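PDB 3HX6: type 4 fimbrial biogenesis protein PilY1 from Pseudomonas aeruginosa, which primes type IV pilus assembly, takes part in twitching motility and host-cell adhesion, and probably regulates pilus retraction through calcium binding and release. Local coordinates for residues 323-335 and 343-355. The protein carries 3 engineered substitutions. Residues are numbered along the deposited sequence; the frame is centred on the assembly and turned at random.
Sequences GAAQAITAAPSLV and YIVIFGTGKYFEN
With chi1 at -54°, Leu334 holds CG anti to its own carbonyl carbon, and CD2 then lies alongside Val345, 3.7 Å from CG2 of that valine. On the other face of the two strands CG2 of Val335 meets CD1 of Ile346 at 3.9 Å. The strand directions differ by 153°, and four backbone hydrogen bonds confirm the antiparallel pairing: Ser333 and Ile346 exchange two, as do Val335 and Ile344, with Ile344 N 2.7 Å from Val335 O, while Leu334 and Val345 form the non-hydrogen-bonded pair between them.

On the N-terminal side of Pro332 the chains part and water bridges them. One molecule accepts from Thr329 N and donates to Gly348 O; another accepts from Gly348 N and donates weakly to the carbonyls of Ala330 and Ala331. Direct bonding resumes where Gly350 N reaches Ala327 O at 2.7 Å, tilted 29° from the carbonyl plane. Thr329 OG1 donates to Gly350 O, at an unusually short distance whose exact value is doubtful, and also receives a water that accepts from Tyr352 N. Nearby, CG2 of Thr349 packs 3.5 Å from CB of Gln326, while Thr349 OG1 hydrogen-bonds to Gln366 OE1 and to Thr367 N.

Strand 343-348 also pairs with strand 367-373, and Leu334 touches Ala257 of strand 251-257. The arrangement is a beta hairpin, extended by water-bridged loops, at the edge of a sheet in the PilY1 beta-propeller domain.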
loop_
_atom_site.group_PDB
_atom_site.type_symbol
_atom_site.label_atom_id
_atom_site.label_comp_id
_atom_site.label_asym_id
_atom_site.label_seq_id
_atom_site.Cartn_x
_atom_site.Cartn_y
_atom_site.Cartn_z
ATOM N N GLY A 323 3.294 -10.091 -43.731
ATOM C CA GLY A 323 4.436 -10.979 -43.624
ATOM C C GLY A 323 5.766 -10.301 -43.358
ATOM O O GLY A 323 6.804 -10.957 -43.367
ATOM N N ALA A 324 5.743 -8.993 -43.127
ATOM C CA ALA A 324 6.961 -8.235 -42.856
ATOM C C ALA A 324 7.323 -8.315 -41.375
ATOM O O ALA A 324 6.454 -8.206 -40.505
ATOM C CB ALA A 324 6.773 -6.783 -43.268
ATOM N N ALA A 325 8.611 -8.505 -41.103
ATOM C CA ALA A 325 9.133 -8.619 -39.745
ATOM C C ALA A 325 8.785 -7.419 -38.879
ATOM O O ALA A 325 8.824 -6.288 -39.340
ATOM C CB ALA A 325 10.649 -8.789 -39.795
ATOM N N GLN A 326 8.459 -7.674 -37.615
ATOM C CA GLN A 326 8.119 -6.615 -36.666
ATOM C C GLN A 326 9.129 -6.611 -35.526
ATOM O O GLN A 326 9.205 -7.567 -34.760
ATOM C CB GLN A 326 6.732 -6.849 -36.076
ATOM C CG GLN A 326 5.595 -6.699 -37.051
ATOM C CD GLN A 326 4.304 -7.216 -36.471
ATOM O OE1 GLN A 326 3.273 -6.537 -36.502
ATOM N NE2 GLN A 326 4.349 -8.431 -35.934
ATOM N N ALA A 327 9.891 -5.533 -35.408
ATOM C CA ALA A 327 10.883 -5.429 -34.350
ATOM C C ALA A 327 10.222 -5.472 -32.979
ATOM O O ALA A 327 9.095 -4.999 -32.803
ATOM C CB ALA A 327 11.665 -4.131 -34.500
ATOM N N ILE A 328 10.927 -6.050 -32.015
ATOM C CA ILE A 328 10.443 -6.121 -30.642
ATOM C C ILE A 328 11.448 -5.356 -29.801
ATOM O O ILE A 328 12.645 -5.669 -29.810
ATOM C CB ILE A 328 10.364 -7.565 -30.133
ATOM C CG1 ILE A 328 9.331 -8.339 -30.955
ATOM C CG2 ILE A 328 10.012 -7.570 -28.637
ATOM C CD1 ILE A 328 9.401 -9.834 -30.780
ATOM N N THR A 329 10.951 -4.349 -29.086
ATOM C CA THR A 329 11.773 -3.498 -28.244
ATOM C C THR A 329 11.522 -3.765 -26.767
ATOM O O THR A 329 12.458 -3.923 -25.984
ATOM C CB THR A 329 11.458 -2.006 -28.495
ATOM O OG1 THR A 329 11.802 -1.657 -29.835
ATOM C CG2 THR A 329 12.231 -1.132 -27.531
ATOM N N ALA A 330 10.247 -3.806 -26.397
ATOM C CA ALA A 330 9.854 -4.017 -25.016
ATOM C C ALA A 330 10.064 -5.441 -24.542
ATOM O O ALA A 330 10.044 -6.389 -25.330
ATOM C CB ALA A 330 8.389 -3.629 -24.829
ATOM N N ALA A 331 10.255 -5.577 -23.234
ATOM C CA ALA A 331 10.442 -6.876 -22.619
ATOM C C ALA A 331 9.126 -7.632 -22.642
ATOM O O ALA A 331 8.051 -7.025 -22.631
ATOM C CB ALA A 331 10.898 -6.711 -21.175
ATOM N N PRO A 332 9.193 -8.969 -22.693
ATOM C CA PRO A 332 7.986 -9.791 -22.700
ATOM C C PRO A 332 7.475 -9.827 -21.260
ATOM O O PRO A 332 8.172 -9.386 -20.340
ATOM C CB PRO A 332 8.497 -11.174 -23.121
ATOM C CG PRO A 332 9.807 -10.895 -23.796
ATOM C CD PRO A 332 10.383 -9.793 -22.963
ATOM N N SER A 333 6.256 -10.326 -21.083
ATOM C CA SER A 333 5.646 -10.493 -19.768
ATOM C C SER A 333 5.170 -11.934 -19.786
ATOM O O SER A 333 4.815 -12.447 -20.843
ATOM C CB SER A 333 4.454 -9.550 -19.567
ATOM O OG SER A 333 4.894 -8.262 -19.190
ATOM N N LEU A 334 5.164 -12.587 -18.633
ATOM C CA LEU A 334 4.757 -13.987 -18.567
ATOM C C LEU A 334 3.575 -14.215 -17.644
ATOM O O LEU A 334 3.521 -13.662 -16.547
ATOM C CB LEU A 334 5.935 -14.844 -18.090
ATOM C CG LEU A 334 7.239 -14.699 -18.879
ATOM C CD1 LEU A 334 8.353 -15.444 -18.162
ATOM C CD2 LEU A 334 7.058 -15.229 -20.283
ATOM N N VAL A 335 2.624 -15.028 -18.097
ATOM C CA VAL A 335 1.453 -15.351 -17.288
ATOM C C VAL A 335 1.264 -16.863 -17.363
ATOM O O VAL A 335 1.307 -17.439 -18.449
ATOM C CB VAL A 335 0.172 -14.648 -17.818
ATOM C CG1 VAL A 335 -1.007 -14.975 -16.926
ATOM C CG2 VAL A 335 0.377 -13.134 -17.864
ATOM N N TYR A 343 3.526 -21.475 -19.911
ATOM C CA TYR A 343 3.202 -20.071 -19.712
ATOM C C TYR A 343 2.861 -19.372 -21.009
ATOM O O TYR A 343 3.290 -19.782 -22.088
ATOM C CB TYR A 343 4.389 -19.330 -19.088
ATOM C CG TYR A 343 4.563 -19.538 -17.604
ATOM C CD1 TYR A 343 5.135 -20.705 -17.103
ATOM C CD2 TYR A 343 4.161 -18.556 -16.697
ATOM C CE1 TYR A 343 5.308 -20.887 -15.734
ATOM C CE2 TYR A 343 4.326 -18.729 -15.325
ATOM C CZ TYR A 343 4.903 -19.898 -14.853
ATOM O OH TYR A 343 5.082 -20.070 -13.500
ATOM N N ILE A 344 2.083 -18.306 -20.892
ATOM C CA ILE A 344 1.732 -17.513 -22.050
ATOM C C ILE A 344 2.749 -16.381 -22.050
ATOM O O ILE A 344 2.841 -15.617 -21.092
ATOM C CB ILE A 344 0.292 -16.955 -21.940
ATOM C CG1 ILE A 344 -0.705 -18.121 -21.958
ATOM C CG2 ILE A 344 0.013 -15.982 -23.094
ATOM C CD1 ILE A 344 -2.148 -17.723 -21.730
ATOM N N VAL A 345 3.537 -16.304 -23.113
ATOM C CA VAL A 345 4.552 -15.270 -23.246
ATOM C C VAL A 345 3.940 -14.104 -24.010
ATOM O O VAL A 345 3.559 -14.238 -25.172
ATOM C CB VAL A 345 5.779 -15.805 -24.000
ATOM C CG1 VAL A 345 6.892 -14.768 -23.990
ATOM C CG2 VAL A 345 6.248 -17.112 -23.359
ATOM N N ILE A 346 3.838 -12.957 -23.352
ATOM C CA ILE A 346 3.241 -11.783 -23.973
ATOM C C ILE A 346 4.300 -10.767 -24.385
ATOM O O ILE A 346 5.171 -10.408 -23.596
ATOM C CB ILE A 346 2.233 -11.120 -23.003
ATOM C CG1 ILE A 346 1.192 -12.161 -22.568
ATOM C CG2 ILE A 346 1.569 -9.923 -23.672
ATOM C CD1 ILE A 346 0.227 -11.685 -21.504
ATOM N N PHE A 347 4.229 -10.317 -25.633
ATOM C CA PHE A 347 5.180 -9.333 -26.137
ATOM C C PHE A 347 4.553 -8.506 -27.248
ATOM O O PHE A 347 3.690 -8.989 -27.986
ATOM C CB PHE A 347 6.455 -10.022 -26.649
ATOM C CG PHE A 347 6.193 -11.139 -27.623
ATOM C CD1 PHE A 347 5.769 -12.383 -27.174
ATOM C CD2 PHE A 347 6.362 -10.942 -28.992
ATOM C CE1 PHE A 347 5.517 -13.422 -28.077
ATOM C CE2 PHE A 347 6.112 -11.976 -29.900
ATOM C CZ PHE A 347 5.691 -13.214 -29.440
ATOM N N GLY A 348 4.980 -7.251 -27.350
ATOM C CA GLY A 348 4.452 -6.363 -28.370
ATOM C C GLY A 348 5.574 -5.881 -29.263
ATOM O O GLY A 348 6.744 -5.908 -28.871
ATOM N N THR A 349 5.233 -5.417 -30.459
ATOM C CA THR A 349 6.264 -4.983 -31.379
ATOM C C THR A 349 6.349 -3.469 -31.508
ATOM O O THR A 349 5.398 -2.748 -31.199
ATOM C CB THR A 349 6.045 -5.619 -32.768
ATOM O OG1 THR A 349 4.815 -5.143 -33.327
ATOM C CG2 THR A 349 5.969 -7.143 -32.636
ATOM N N GLY A 350 7.504 -3.007 -31.969
ATOM C CA GLY A 350 7.739 -1.587 -32.146
ATOM C C GLY A 350 9.214 -1.269 -31.981
ATOM O O GLY A 350 9.972 -2.066 -31.429
ATOM N N LYS A 351 9.632 -0.115 -32.492
ATOM C CA LYS A 351 11.017 0.319 -32.371
ATOM C C LYS A 351 10.982 1.837 -32.432
ATOM O O LYS A 351 10.231 2.418 -33.214
ATOM C CB LYS A 351 11.896 -0.298 -33.473
ATOM C CG LYS A 351 11.862 0.344 -34.839
ATOM C CD LYS A 351 12.758 -0.464 -35.790
ATOM C CE LYS A 351 12.992 0.244 -37.111
ATOM N NZ LYS A 351 13.874 1.432 -36.948
ATOM N N TYR A 352 11.791 2.475 -31.597
ATOM C CA TYR A 352 11.773 3.925 -31.485
ATOM C C TYR A 352 13.152 4.535 -31.246
ATOM O O TYR A 352 13.244 5.725 -30.949
ATOM C CB TYR A 352 10.874 4.262 -30.290
ATOM C CG TYR A 352 10.230 5.626 -30.263
ATOM C CD1 TYR A 352 9.986 6.258 -29.047
ATOM C CD2 TYR A 352 9.780 6.247 -31.430
ATOM C CE1 TYR A 352 9.307 7.465 -28.982
ATOM C CE2 TYR A 352 9.092 7.465 -31.373
ATOM C CZ TYR A 352 8.860 8.062 -30.141
ATOM O OH TYR A 352 8.180 9.254 -30.044
ATOM N N PHE A 353 14.219 3.748 -31.371
ATOM C CA PHE A 353 15.550 4.277 -31.080
ATOM C C PHE A 353 16.212 5.161 -32.123
ATOM O O PHE A 353 17.040 5.998 -31.775
ATOM C CB PHE A 353 16.507 3.142 -30.682
ATOM C CG PHE A 353 16.867 2.211 -31.803
ATOM C CD1 PHE A 353 18.070 2.354 -32.482
ATOM C CD2 PHE A 353 16.018 1.176 -32.162
ATOM C CE1 PHE A 353 18.423 1.476 -33.503
ATOM C CE2 PHE A 353 16.358 0.295 -33.179
ATOM C CZ PHE A 353 17.565 0.444 -33.853
ATOM N N GLU A 354 15.858 4.999 -33.392
ATOM C CA GLU A 354 16.464 5.827 -34.430
ATOM C C GLU A 354 15.655 7.090 -34.686
ATOM O O GLU A 354 14.451 7.121 -34.434
ATOM C CB GLU A 354 16.607 5.024 -35.720
ATOM C CG GLU A 354 17.749 4.033 -35.676
ATOM C CD GLU A 354 17.776 3.122 -36.877
ATOM O OE1 GLU A 354 18.801 2.435 -37.075
ATOM O OE2 GLU A 354 16.767 3.088 -37.617
ATOM N N ASN A 355 16.315 8.131 -35.185
ATOM C CA ASN A 355 15.625 9.387 -35.468
ATOM C C ASN A 355 14.441 9.145 -36.380
ATOM O O ASN A 355 13.352 9.654 -36.147
ATOM C CB ASN A 355 16.570 10.404 -36.114
ATOM C CG ASN A 355 17.415 11.136 -35.093
ATOM O OD1 ASN A 355 17.239 10.959 -33.884
ATOM N ND2 ASN A 355 18.334 11.969 -35.570
HETATM O O HOH W 1 8.415 -3.763 -28.456
HETATM O O HOH W 2 13.291 0.965 -29.858
HETATM O O HOH W 3 7.366 -6.994 -25.381
#